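Local atomic coordinates of Co-type Nitrile Hydratase beta subunit (Pseudomonas putida, PDB entry 3QYH), a protein that forms, as the beta subunit, part of a cobalt-type nitrile hydratase, an enzyme that probably hydrates nitriles to the corresponding amides. Residues L48-H53 / V81-L86; S54-G59 / V145-M150; P171-A174 / E180-Q183. All blocks are in the same frame, centred on the assembly; numbering follows the deposited sequence.

Contact 1. Residues L48-H53 / V81-L86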
ATOM      1  N   LEU B  48       5.398 -11.595   4.078  1.00 14.23           N
ATOM      2  CA  LEU B  48       5.257 -10.381   3.305  1.00 15.82           C
ATOM      3  C   LEU B  48       6.466  -9.462   3.511  1.00 16.18           C
ATOM      4  O   LEU B  48       6.845  -8.724   2.616  1.00 12.85           O
ATOM      5  CB  LEU B  48       3.963  -9.655   3.702  1.00 14.69           C
ATOM      6  CG  LEU B  48       3.528  -8.515   2.791  1.00 22.78           C
ATOM      7  CD1 LEU B  48       3.335  -9.021   1.362  1.00 19.60           C
ATOM      8  CD2 LEU B  48       2.236  -7.894   3.335  1.00 26.43           C
ATOM      9  N   ASP B  49       7.063  -9.507   4.695  1.00 12.75           N
ATOM     10  CA  ASP B  49       8.240  -8.681   4.956  1.00 13.59           C
ATOM     11  C   ASP B  49       9.409  -9.139   4.089  1.00 12.53           C
ATOM     12  O   ASP B  49      10.143  -8.312   3.537  1.00 10.83           O
ATOM     13  CB  ASP B  49       8.611  -8.689   6.447  1.00 16.20           C
ATOM     14  CG  ASP B  49       7.429  -8.293   7.341  1.00 23.89           C
ATOM     15  OD1 ASP B  49       6.934  -9.163   8.086  1.00 30.75           O
ATOM     16  OD2 ASP B  49       6.982  -7.127   7.275  1.00 21.47           O
ATOM     17  N   GLU B  50       9.577 -10.454   3.962  1.00 13.74           N
ATOM     18  CA  GLU B  50      10.615 -10.985   3.098  1.00 13.64           C
ATOM     19  C   GLU B  50      10.327 -10.575   1.658  1.00 13.09           C
ATOM     20  O   GLU B  50      11.242 -10.293   0.879  1.00 13.33           O
ATOM     21  CB  GLU B  50      10.658 -12.509   3.184  1.00 13.96           C
ATOM     22  CG  GLU B  50      11.081 -13.023   4.544  1.00 15.15           C
ATOM     23  CD  GLU B  50      10.995 -14.542   4.663  1.00 22.55           C
ATOM     24  OE1 GLU B  50       9.948 -15.106   4.336  1.00 19.27           O
ATOM     25  OE2 GLU B  50      11.983 -15.166   5.113  1.00 23.65           O
ATOM     26  N   PHE B  51       9.049 -10.592   1.305  1.00 11.15           N
ATOM     27  CA  PHE B  51       8.625 -10.253  -0.057  1.00 13.34           C
ATOM     28  C   PHE B  51       9.038  -8.820  -0.349  1.00 11.30           C
ATOM     29  O   PHE B  51       9.695  -8.540  -1.368  1.00 11.14           O
ATOM     30  CB  PHE B  51       7.101 -10.455  -0.211  1.00 11.29           C
ATOM     31  CG  PHE B  51       6.542  -9.969  -1.518  1.00 11.82           C
ATOM     32  CD1 PHE B  51       6.028  -8.682  -1.628  1.00 13.88           C
ATOM     33  CD2 PHE B  51       6.520 -10.796  -2.626  1.00 12.28           C
ATOM     34  CE1 PHE B  51       5.506  -8.228  -2.844  1.00 16.18           C
ATOM     35  CE2 PHE B  51       6.014 -10.346  -3.842  1.00 13.66           C
ATOM     36  CZ  PHE B  51       5.496  -9.073  -3.951  1.00 12.67           C
ATOM     37  N   ARG B  52       8.693  -7.903   0.550  1.00 13.40           N
ATOM     38  CA  ARG B  52       9.069  -6.495   0.338  1.00 11.73           C
ATOM     39  C   ARG B  52      10.574  -6.334   0.198  1.00 14.10           C
ATOM     40  O   ARG B  52      11.046  -5.600  -0.666  1.00 13.07           O
ATOM     41  CB  ARG B  52       8.582  -5.604   1.479  1.00 11.71           C
ATOM     42  CG  ARG B  52       7.061  -5.492   1.586  1.00 13.11           C
ATOM     43  CD  ARG B  52       6.675  -4.266   2.413  1.00 10.47           C
ATOM     44  NE  ARG B  52       5.223  -4.071   2.435  1.00 11.52           N
ATOM     45  CZ  ARG B  52       4.431  -4.578   3.372  1.00 19.49           C
ATOM     46  NH1 ARG B  52       4.950  -5.293   4.367  1.00 11.93           N
ATOM     47  NH2 ARG B  52       3.128  -4.368   3.318  1.00 15.50           N
ATOM     48  N   HIS B  53      11.339  -7.008   1.059  1.00 14.28           N
ATOM     49  CA  HIS B  53      12.781  -6.803   1.060  1.00 13.32           C
ATOM     50  C   HIS B  53      13.455  -7.426  -0.165  1.00 13.75           C
ATOM     51  O   HIS B  53      14.532  -7.002  -0.576  1.00 13.99           O
ATOM     52  CB  HIS B  53      13.411  -7.338   2.357  1.00 11.27           C
ATOM     53  CG  HIS B  53      14.859  -6.981   2.503  1.00 14.68           C
ATOM     54  ND1 HIS B  53      15.325  -5.687   2.374  1.00 15.23           N
ATOM     55  CD2 HIS B  53      15.945  -7.750   2.768  1.00 13.66           C
ATOM     56  CE1 HIS B  53      16.635  -5.677   2.544  1.00 14.50           C
ATOM     57  NE2 HIS B  53      17.034  -6.912   2.794  1.00 14.77           N
ATOM     58  N   VAL B  81      14.005 -19.200  -4.750  1.00 19.81           N
ATOM     59  CA  VAL B  81      15.263 -19.917  -4.807  1.00 18.52           C
ATOM     60  C   VAL B  81      16.016 -19.742  -3.493  1.00 22.48           C
ATOM     61  O   VAL B  81      16.520 -20.715  -2.931  1.00 18.45           O
ATOM     62  CB  VAL B  81      16.102 -19.502  -6.014  1.00 20.51           C
ATOM     63  CG1 VAL B  81      17.480 -20.139  -5.939  1.00 24.62           C
ATOM     64  CG2 VAL B  81      15.398 -19.929  -7.294  1.00 19.86           C
ATOM     65  N   GLU B  82      16.044 -18.520  -2.976  1.00 22.13           N
ATOM     66  CA  GLU B  82      16.700 -18.251  -1.694  1.00 21.73           C
ATOM     67  C   GLU B  82      16.087 -19.063  -0.561  1.00 23.34           C
ATOM     68  O   GLU B  82      16.793 -19.475   0.369  1.00 22.21           O
ATOM     69  CB  GLU B  82      16.641 -16.760  -1.339  1.00 21.18           C
ATOM     70  CG  GLU B  82      17.455 -15.874  -2.273  1.00 20.04           C
ATOM     71  CD  GLU B  82      17.125 -14.383  -2.118  1.00 31.01           C
ATOM     72  OE1 GLU B  82      16.224 -14.036  -1.322  1.00 30.41           O
ATOM     73  OE2 GLU B  82      17.768 -13.564  -2.806  1.00 32.53           O
ATOM     74  N   LYS B  83      14.782 -19.291  -0.628  1.00 20.75           N
ATOM     75  CA  LYS B  83      14.085 -19.999   0.449  1.00 21.24           C
ATOM     76  C   LYS B  83      14.201 -21.515   0.262  1.00 22.64           C
ATOM     77  O   LYS B  83      13.739 -22.274   1.086  1.00 25.58           O
ATOM     78  CB  LYS B  83      12.608 -19.614   0.512  1.00 23.42           C
ATOM     79  CG  LYS B  83      12.318 -18.146   0.801  1.00 22.62           C
ATOM     80  CD  LYS B  83      12.763 -17.722   2.197  1.00 26.14           C
ATOM     81  CE  LYS B  83      11.776 -18.132   3.249  1.00 24.73           C
ATOM     82  NZ  LYS B  83      12.286 -17.785   4.603  1.00 24.03           N
ATOM     83  N   GLY B  84      14.786 -21.952  -0.841  1.00 19.77           N
ATOM     84  CA  GLY B  84      14.944 -23.375  -1.080  1.00 23.74           C
ATOM     85  C   GLY B  84      13.702 -24.063  -1.622  1.00 27.65           C
ATOM     86  O   GLY B  84      13.634 -25.286  -1.678  1.00 25.34           O
ATOM     87  N   VAL B  85      12.717 -23.279  -2.037  1.00 21.55           N
ATOM     88  CA  VAL B  85      11.484 -23.840  -2.576  1.00 24.72           C
ATOM     89  C   VAL B  85      11.669 -24.293  -4.029  1.00 23.01           C
ATOM     90  O   VAL B  85      11.120 -25.303  -4.447  1.00 24.48           O
ATOM     91  CB  VAL B  85      10.334 -22.825  -2.470  1.00 20.97           C
ATOM     92  CG1 VAL B  85       9.066 -23.388  -3.124  1.00 23.74           C
ATOM     93  CG2 VAL B  85      10.097 -22.479  -1.007  1.00 22.61           C
ATOM     94  N   LEU B  86      12.441 -23.541  -4.806  1.00 18.37           N
ATOM     95  CA  LEU B  86      12.765 -23.905  -6.185  1.00 23.02           C
ATOM     96  C   LEU B  86      14.287 -23.867  -6.323  1.00 22.78           C
ATOM     97  O   LEU B  86      14.943 -23.230  -5.521  1.00 21.30           O
ATOM     98  CB  LEU B  86      12.180 -22.882  -7.178  1.00 24.80           C
ATOM     99  CG  LEU B  86      10.673 -22.628  -7.216  1.00 26.39           C
ATOM    100  CD1 LEU B  86      10.329 -21.556  -8.285  1.00 18.58           C
ATOM    101  CD2 LEU B  86       9.963 -23.930  -7.512  1.00 19.85           C
TER
HETATM  102  O   HOH W   1       9.485 -17.199   5.842  1.00 31.46           O
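E50 and K83 form a salt bridge between helix 48-56 and the region where helix 68-82 gives way to a turn, two neighbours in the helical N-terminal region of the subunit. Their side chains meet at about a right angle. E50 points toward the partner segment and reaches out as an extended chain, its CG anti to the carbonyl carbon (chi1 -66°). K83 is instead folded at both chi2 and chi3, which swings its ammonium group back to the glutamate. K83 NZ donates to E50 OE2 at 2.7 Å, reaching the oxygen on its syn side and 19° out of the carboxylate plane. A Schellman motif closes this helix end: G84 takes up a positive phi of 81°, and G84 N bonds to V81 O at 3.0 Å. The contact is small and lies at the surface. E82, the residue before K83, pairs instead with R57. F51, the next residue after E50 on helix 48-56, meets W72 edge-to-face. A single water closes the E50–K83 pair into a ring, donating to E50 OE1 at 2.6 Å and accepting from K83 NZ at 3.1 Å.

Contact 2. Residues S54-G59 / V145-M150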
ATOM      1  N   SER B  54      12.830  -8.451  -0.726  1.00 12.12           N
ATOM      2  CA  SER B  54      13.299  -9.036  -1.970  1.00 11.79           C
ATOM      3  C   SER B  54      13.235  -8.018  -3.100  1.00 13.40           C
ATOM      4  O   SER B  54      14.167  -7.901  -3.887  1.00 14.87           O
ATOM      5  CB  SER B  54      12.483 -10.292  -2.320  1.00 14.69           C
ATOM      6  OG  SER B  54      12.870 -10.782  -3.586  1.00 15.07           O
ATOM      7  N   ILE B  55      12.140  -7.262  -3.162  1.00 12.37           N
ATOM      8  CA  ILE B  55      11.999  -6.193  -4.156  1.00 13.38           C
ATOM      9  C   ILE B  55      13.052  -5.116  -3.912  1.00 16.11           C
ATOM     10  O   ILE B  55      13.681  -4.627  -4.861  1.00 11.43           O
ATOM     11  CB  ILE B  55      10.591  -5.579  -4.109  1.00 12.16           C
ATOM     12  CG1 ILE B  55       9.569  -6.571  -4.677  1.00 13.55           C
ATOM     13  CG2 ILE B  55      10.525  -4.263  -4.905  1.00 13.53           C
ATOM     14  CD1 ILE B  55       8.101  -6.131  -4.475  1.00 14.14           C
ATOM     15  N   GLU B  56      13.258  -4.770  -2.638  1.00 10.46           N
ATOM     16  CA  GLU B  56      14.242  -3.749  -2.248  1.00 12.92           C
ATOM     17  C   GLU B  56      15.660  -4.099  -2.728  1.00 16.77           C
ATOM     18  O   GLU B  56      16.490  -3.212  -2.994  1.00 12.69           O
ATOM     19  CB  GLU B  56      14.223  -3.559  -0.722  1.00 14.07           C
ATOM     20  CG  GLU B  56      12.924  -2.876  -0.244  1.00 12.30           C
ATOM     21  CD  GLU B  56      12.722  -2.916   1.267  1.00 17.15           C
ATOM     22  OE1 GLU B  56      13.624  -3.384   1.995  1.00 14.74           O
ATOM     23  OE2 GLU B  56      11.638  -2.470   1.721  1.00 16.75           O
ATOM     24  N   ARG B  57      15.922  -5.394  -2.846  1.00 12.07           N
ATOM     25  CA  ARG B  57      17.249  -5.888  -3.184  1.00 15.95           C
ATOM     26  C   ARG B  57      17.484  -6.084  -4.677  1.00 19.64           C
ATOM     27  O   ARG B  57      18.551  -6.539  -5.080  1.00 20.40           O
ATOM     28  CB  ARG B  57      17.519  -7.205  -2.439  1.00 16.12           C
ATOM     29  CG  ARG B  57      17.709  -6.994  -0.938  1.00 15.42           C
ATOM     30  CD  ARG B  57      18.082  -8.311  -0.225  1.00 15.66           C
ATOM     31  NE  ARG B  57      16.977  -9.283  -0.159  1.00 16.15           N
ATOM     32  CZ  ARG B  57      16.989 -10.482  -0.746  1.00 21.90           C
ATOM     33  NH1 ARG B  57      18.046 -10.893  -1.479  1.00 18.51           N
ATOM     34  NH2 ARG B  57      15.954 -11.291  -0.589  1.00 12.01           N
ATOM     35  N   MET B  58      16.505  -5.767  -5.511  1.00 15.24           N
ATOM     36  CA  MET B  58      16.741  -5.926  -6.937  1.00 22.04           C
ATOM     37  C   MET B  58      17.640  -4.796  -7.464  1.00 20.72           C
ATOM     38  O   MET B  58      17.828  -3.784  -6.797  1.00 19.63           O
ATOM     39  CB  MET B  58      15.425  -6.116  -7.712  1.00 21.41           C
ATOM     40  CG  MET B  58      14.530  -4.931  -7.840  1.00 23.46           C
ATOM     41  SD  MET B  58      12.871  -5.478  -8.357  1.00 25.24           S
ATOM     42  CE  MET B  58      13.106  -5.785 -10.107  1.00 21.73           C
ATOM     43  N   GLY B  59      18.266  -4.989  -8.615  1.00 24.33           N
ATOM     44  CA  GLY B  59      19.147  -3.950  -9.133  1.00 19.83           C
ATOM     45  C   GLY B  59      18.373  -2.650  -9.283  1.00 16.29           C
ATOM     46  O   GLY B  59      17.225  -2.681  -9.712  1.00 16.62           O
ATOM     47  N   VAL B 145      21.489  -2.307   6.593  1.00 15.40           N
ATOM     48  CA  VAL B 145      21.530  -2.800   5.228  1.00 21.29           C
ATOM     49  C   VAL B 145      20.326  -3.696   4.966  1.00 17.68           C
ATOM     50  O   VAL B 145      19.937  -3.891   3.818  1.00 17.69           O
ATOM     51  CB  VAL B 145      22.825  -3.583   4.933  1.00 22.09           C
ATOM     52  CG1 VAL B 145      24.024  -2.664   5.066  1.00 24.72           C
ATOM     53  CG2 VAL B 145      22.940  -4.767   5.873  1.00 24.64           C
ATOM     54  N   GLY B 146      19.740  -4.224   6.033  1.00 15.92           N
ATOM     55  CA  GLY B 146      18.563  -5.068   5.920  1.00 16.68           C
ATOM     56  C   GLY B 146      17.263  -4.275   5.883  1.00 16.27           C
ATOM     57  O   GLY B 146      17.253  -3.053   5.724  1.00 13.76           O
ATOM     58  N   HIS B 147      16.152  -4.986   6.038  1.00 14.37           N
ATOM     59  CA  HIS B 147      14.826  -4.404   5.825  1.00 12.42           C
ATOM     60  C   HIS B 147      14.448  -3.481   6.992  1.00 13.26           C
ATOM     61  O   HIS B 147      14.628  -3.855   8.149  1.00 13.92           O
ATOM     62  CB  HIS B 147      13.790  -5.529   5.681  1.00 12.69           C
ATOM     63  CG  HIS B 147      12.394  -5.046   5.395  1.00 13.77           C
ATOM     64  ND1 HIS B 147      12.068  -4.323   4.265  1.00 13.68           N
ATOM     65  CD2 HIS B 147      11.238  -5.212   6.084  1.00 11.98           C
ATOM     66  CE1 HIS B 147      10.769  -4.056   4.272  1.00 14.88           C
ATOM     67  NE2 HIS B 147      10.242  -4.586   5.363  1.00 13.47           N
ATOM     68  N   THR B 148      13.913  -2.297   6.691  1.00  8.89           N
ATOM     69  CA  THR B 148      13.393  -1.411   7.723  1.00 10.23           C
ATOM     70  C   THR B 148      12.286  -0.538   7.154  1.00 13.48           C
ATOM     71  O   THR B 148      12.192  -0.369   5.933  1.00 12.98           O
ATOM     72  CB  THR B 148      14.509  -0.511   8.326  1.00 16.30           C
ATOM     73  OG1 THR B 148      14.058   0.057   9.568  1.00 16.00           O
ATOM     74  CG2 THR B 148      14.905   0.620   7.355  1.00 12.07           C
ATOM     75  N   ARG B 149      11.445   0.023   8.028  1.00 13.36           N
ATOM     76  CA  ARG B 149      10.322   0.837   7.548  1.00 13.83           C
ATOM     77  C   ARG B 149      10.400   2.302   7.969  1.00 16.98           C
ATOM     78  O   ARG B 149       9.396   3.014   7.878  1.00 15.76           O
ATOM     79  CB  ARG B 149       8.963   0.246   7.997  1.00 11.85           C
ATOM     80  CG  ARG B 149       8.719  -1.186   7.520  1.00 11.87           C
ATOM     81  CD  ARG B 149       8.680  -1.262   5.975  1.00 13.22           C
ATOM     82  NE  ARG B 149       7.442  -0.700   5.460  1.00 13.97           N
ATOM     83  CZ  ARG B 149       7.141  -0.580   4.173  1.00 13.15           C
ATOM     84  NH1 ARG B 149       7.995  -0.967   3.223  1.00  8.72           N
ATOM     85  NH2 ARG B 149       5.969  -0.074   3.843  1.00 11.97           N
ATOM     86  N   MET B 150      11.571   2.751   8.423  1.00 11.81           N
ATOM     87  CA  MET B 150      11.781   4.168   8.694  1.00 16.73           C
ATOM     88  C   MET B 150      12.377   4.822   7.476  1.00 14.01           C
ATOM     89  O   MET B 150      13.555   4.592   7.162  1.00 15.45           O
ATOM     90  CB  MET B 150      12.692   4.416   9.934  1.00 15.58           C
ATOM     91  CG  MET B 150      13.975   3.614  10.016  1.00 15.63           C
ATOM     92  SD  MET B 150      15.223   4.499  11.040  1.00 19.46           S
ATOM     93  CE  MET B 150      14.493   4.365  12.670  1.00 15.92           C
TER
HETATM   94  O   HOH W   2       9.374  -1.650   0.325  1.00 13.19           O
HETATM   95  O   HOH W   3      11.007  -0.720   3.358  1.00 13.32           O
HETATM   96  O   HOH W   4      14.463  -1.478   3.839  1.00 15.05           O
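The end of helix 48-56 faces the irregular loop 145-150 with E56 and H147 as the nearest backbone pair, their CA atoms 8.1 Å apart, a gap spanned by a buried His-carboxylate hydrogen bond. The bond joins the helical N-terminal region to the SH3-like C-terminal one. H147 has CG anti to its N (chi1 -177°), which brings the ring edge round to the glutamate. H147 ND1 donates to E56 OE1 at 2.9 Å, nearly straight at 168°; the oxygen lies in the ring plane, while the nitrogen sits on its syn side, 27° out of the carboxylate plane. H53 ND1 also bonds to OE1. Waters extend the grip: one donates to E56 OE1 at 2.8 Å and accepts from T148 N, and another donates to both E56 OE2 and T148 O. Replacing E56 by an alanine removes the carboxylate, and H147 ND1 would probably lose its acceptor and these waters the group that orders them. R149 turns its stronger bonds to the other protein chain, where a modified side chain and the backbone receive NH2 and NE; its side chain lies about 5 Å from the bound cobalt(III) ion. Against E56 the arginine stays beyond salt-bridge range, with R149 NH1 4.2 Å from E56 OE2, and the water that donates to T148 O bridges the two, accepting from R149 NH1 at 3.0 Å.

Contact 3. Residues P171-A174 / E180-Q183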
ATOM      1  N   PRO B 171       8.833  -5.574  11.278  1.00 14.85           N
ATOM      2  CA  PRO B 171       9.313  -6.042   9.972  1.00 12.96           C
ATOM      3  C   PRO B 171      10.825  -6.210   9.950  1.00 17.03           C
ATOM      4  O   PRO B 171      11.294  -7.135   9.295  1.00 14.97           O
ATOM      5  CB  PRO B 171       8.885  -4.928   9.004  1.00 11.32           C
ATOM      6  CG  PRO B 171       7.872  -4.145   9.745  1.00 20.11           C
ATOM      7  CD  PRO B 171       8.271  -4.222  11.191  1.00 14.58           C
ATOM      8  N   ASP B 172      11.570  -5.370  10.672  1.00 16.04           N
ATOM      9  CA  ASP B 172      13.033  -5.461  10.657  1.00 15.53           C
ATOM     10  C   ASP B 172      13.528  -6.842  11.074  1.00 22.58           C
ATOM     11  O   ASP B 172      14.539  -7.325  10.571  1.00 15.90           O
ATOM     12  CB  ASP B 172      13.679  -4.413  11.576  1.00 16.56           C
ATOM     13  CG  ASP B 172      13.211  -3.002  11.269  1.00 21.34           C
ATOM     14  OD1 ASP B 172      14.068  -2.105  11.148  1.00 18.56           O
ATOM     15  OD2 ASP B 172      11.978  -2.783  11.164  1.00 17.70           O
ATOM     16  N   THR B 173      12.833  -7.471  12.012  1.00 17.21           N
ATOM     17  CA  THR B 173      13.229  -8.802  12.445  1.00 15.88           C
ATOM     18  C   THR B 173      12.509  -9.899  11.650  1.00 16.96           C
ATOM     19  O   THR B 173      13.094 -10.939  11.330  1.00 16.96           O
ATOM     20  CB  THR B 173      12.970  -8.981  13.954  1.00 23.46           C
ATOM     21  OG1 THR B 173      11.626  -8.575  14.254  1.00 17.14           O
ATOM     22  CG2 THR B 173      13.944  -8.111  14.758  1.00 20.49           C
ATOM     23  N   ALA B 174      11.242  -9.668  11.323  1.00 15.89           N
ATOM     24  CA  ALA B 174      10.457 -10.694  10.643  1.00 15.60           C
ATOM     25  C   ALA B 174      10.960 -10.956   9.231  1.00 15.86           C
ATOM     26  O   ALA B 174      10.767 -12.034   8.705  1.00 17.96           O
ATOM     27  CB  ALA B 174       8.980 -10.307  10.619  1.00 14.97           C
ATOM     28  N   GLU B 180       9.170 -12.118  15.440  1.00 16.15           N
ATOM     29  CA  GLU B 180       8.248 -11.000  15.282  1.00 18.74           C
ATOM     30  C   GLU B 180       8.524  -9.799  16.179  1.00 20.07           C
ATOM     31  O   GLU B 180       8.167  -8.682  15.814  1.00 17.67           O
ATOM     32  CB  GLU B 180       6.802 -11.472  15.481  1.00 16.99           C
ATOM     33  CG  GLU B 180       6.341 -12.425  14.410  1.00 18.82           C
ATOM     34  CD  GLU B 180       4.852 -12.703  14.467  1.00 22.73           C
ATOM     35  OE1 GLU B 180       4.287 -13.103  13.425  1.00 26.48           O
ATOM     36  OE2 GLU B 180       4.225 -12.505  15.534  1.00 24.61           O
ATOM     37  N   HIS B 181       9.129 -10.023  17.348  1.00 18.44           N
ATOM     38  CA  HIS B 181       9.421  -8.931  18.295  1.00 19.58           C
ATOM     39  C   HIS B 181       8.377  -7.836  18.322  1.00 18.19           C
ATOM     40  O   HIS B 181       8.667  -6.683  18.035  1.00 18.06           O
ATOM     41  CB  HIS B 181      10.790  -8.331  18.017  1.00 26.09           C
ATOM     42  CG  HIS B 181      11.911  -9.285  18.258  1.00 32.58           C
ATOM     43  ND1 HIS B 181      12.553  -9.384  19.472  1.00 36.43           N
ATOM     44  CD2 HIS B 181      12.479 -10.214  17.453  1.00 32.37           C
ATOM     45  CE1 HIS B 181      13.485 -10.317  19.400  1.00 40.64           C
ATOM     46  NE2 HIS B 181      13.460 -10.836  18.185  1.00 35.85           N
ATOM     47  N   PRO B 182       7.141  -8.189  18.671  1.00 16.11           N
ATOM     48  CA  PRO B 182       6.045  -7.226  18.545  1.00 18.00           C
ATOM     49  C   PRO B 182       6.208  -6.018  19.475  1.00 17.48           C
ATOM     50  O   PRO B 182       6.701  -6.144  20.595  1.00 20.38           O
ATOM     51  CB  PRO B 182       4.797  -8.048  18.936  1.00 20.97           C
ATOM     52  CG  PRO B 182       5.232  -9.458  18.895  1.00 25.13           C
ATOM     53  CD  PRO B 182       6.687  -9.498  19.160  1.00 21.11           C
ATOM     54  N   GLN B 183       5.812  -4.852  18.988  1.00 14.80           N
ATOM     55  CA  GLN B 183       5.952  -3.620  19.750  1.00 15.68           C
ATOM     56  C   GLN B 183       4.943  -2.635  19.192  1.00 17.49           C
ATOM     57  O   GLN B 183       4.295  -2.904  18.171  1.00 15.55           O
ATOM     58  CB  GLN B 183       7.387  -3.065  19.644  1.00 17.41           C
ATOM     59  CG  GLN B 183       7.806  -2.697  18.209  1.00 13.60           C
ATOM     60  CD  GLN B 183       9.232  -2.167  18.102  1.00 18.80           C
ATOM     61  OE1 GLN B 183       9.655  -1.309  18.886  1.00 18.94           O
ATOM     62  NE2 GLN B 183       9.985  -2.674  17.122  1.00 17.16           N
TER
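The short helix 171-174 and the loop that leads into strand 183-191 belong to the SH3-like C-terminal region, and here the chain turns back so that T173 lies against H181. The touch is one of van der Waals packing, with no hydrogen bond between the two segments. T173 presents its whole branch point to a single ring carbon: its CB and CG2 each lie 3.7 Å from H181 CD2. The two side chains cross at about a right angle, and the threonine hydroxyl approaches the imidazole obliquely. H181 has left-handed backbone angles, phi 35° and psi 61°, at the bend before P182, and its CB points toward the helix. The hydroxyl of T173 sits between the backbone N and the carbonyl carbon (chi1 50°), where OG1 is hydrogen-bonded to two carbonyls, G179 O and T170 O, with one proton to serve both. T170 also ties down the loop, its backbone bonding to E180 and its OG1 to H181 O, while the carboxylate of E180 turns off to R123. Alongside, T173 OG1 lies 3.8 Å from E180 O, a distance too long for a hydrogen bond.

Contact 2 is the buried one, while contacts 1 and 3 lie at the surface. Helix 48-56 serves both contacts 1 and 2, sending one glutamate to the turn ending helix 68-82 and a second one to a C-terminal loop; their centres are about 12 Å apart, and R52 packs on R149 where they meet. Contact 3 lies wholly in the C-terminal region, yet its helix packs P171 and A174 on D49, and D172 probably hydrogen-bonds to T148 of contact 2. Chemistry follows place: a charged pair bridged by water outside, a carboxylate held by histidines and ordered waters, beside an arginine close to the cobalt, and plain van der Waals contact where the chain folds back locally.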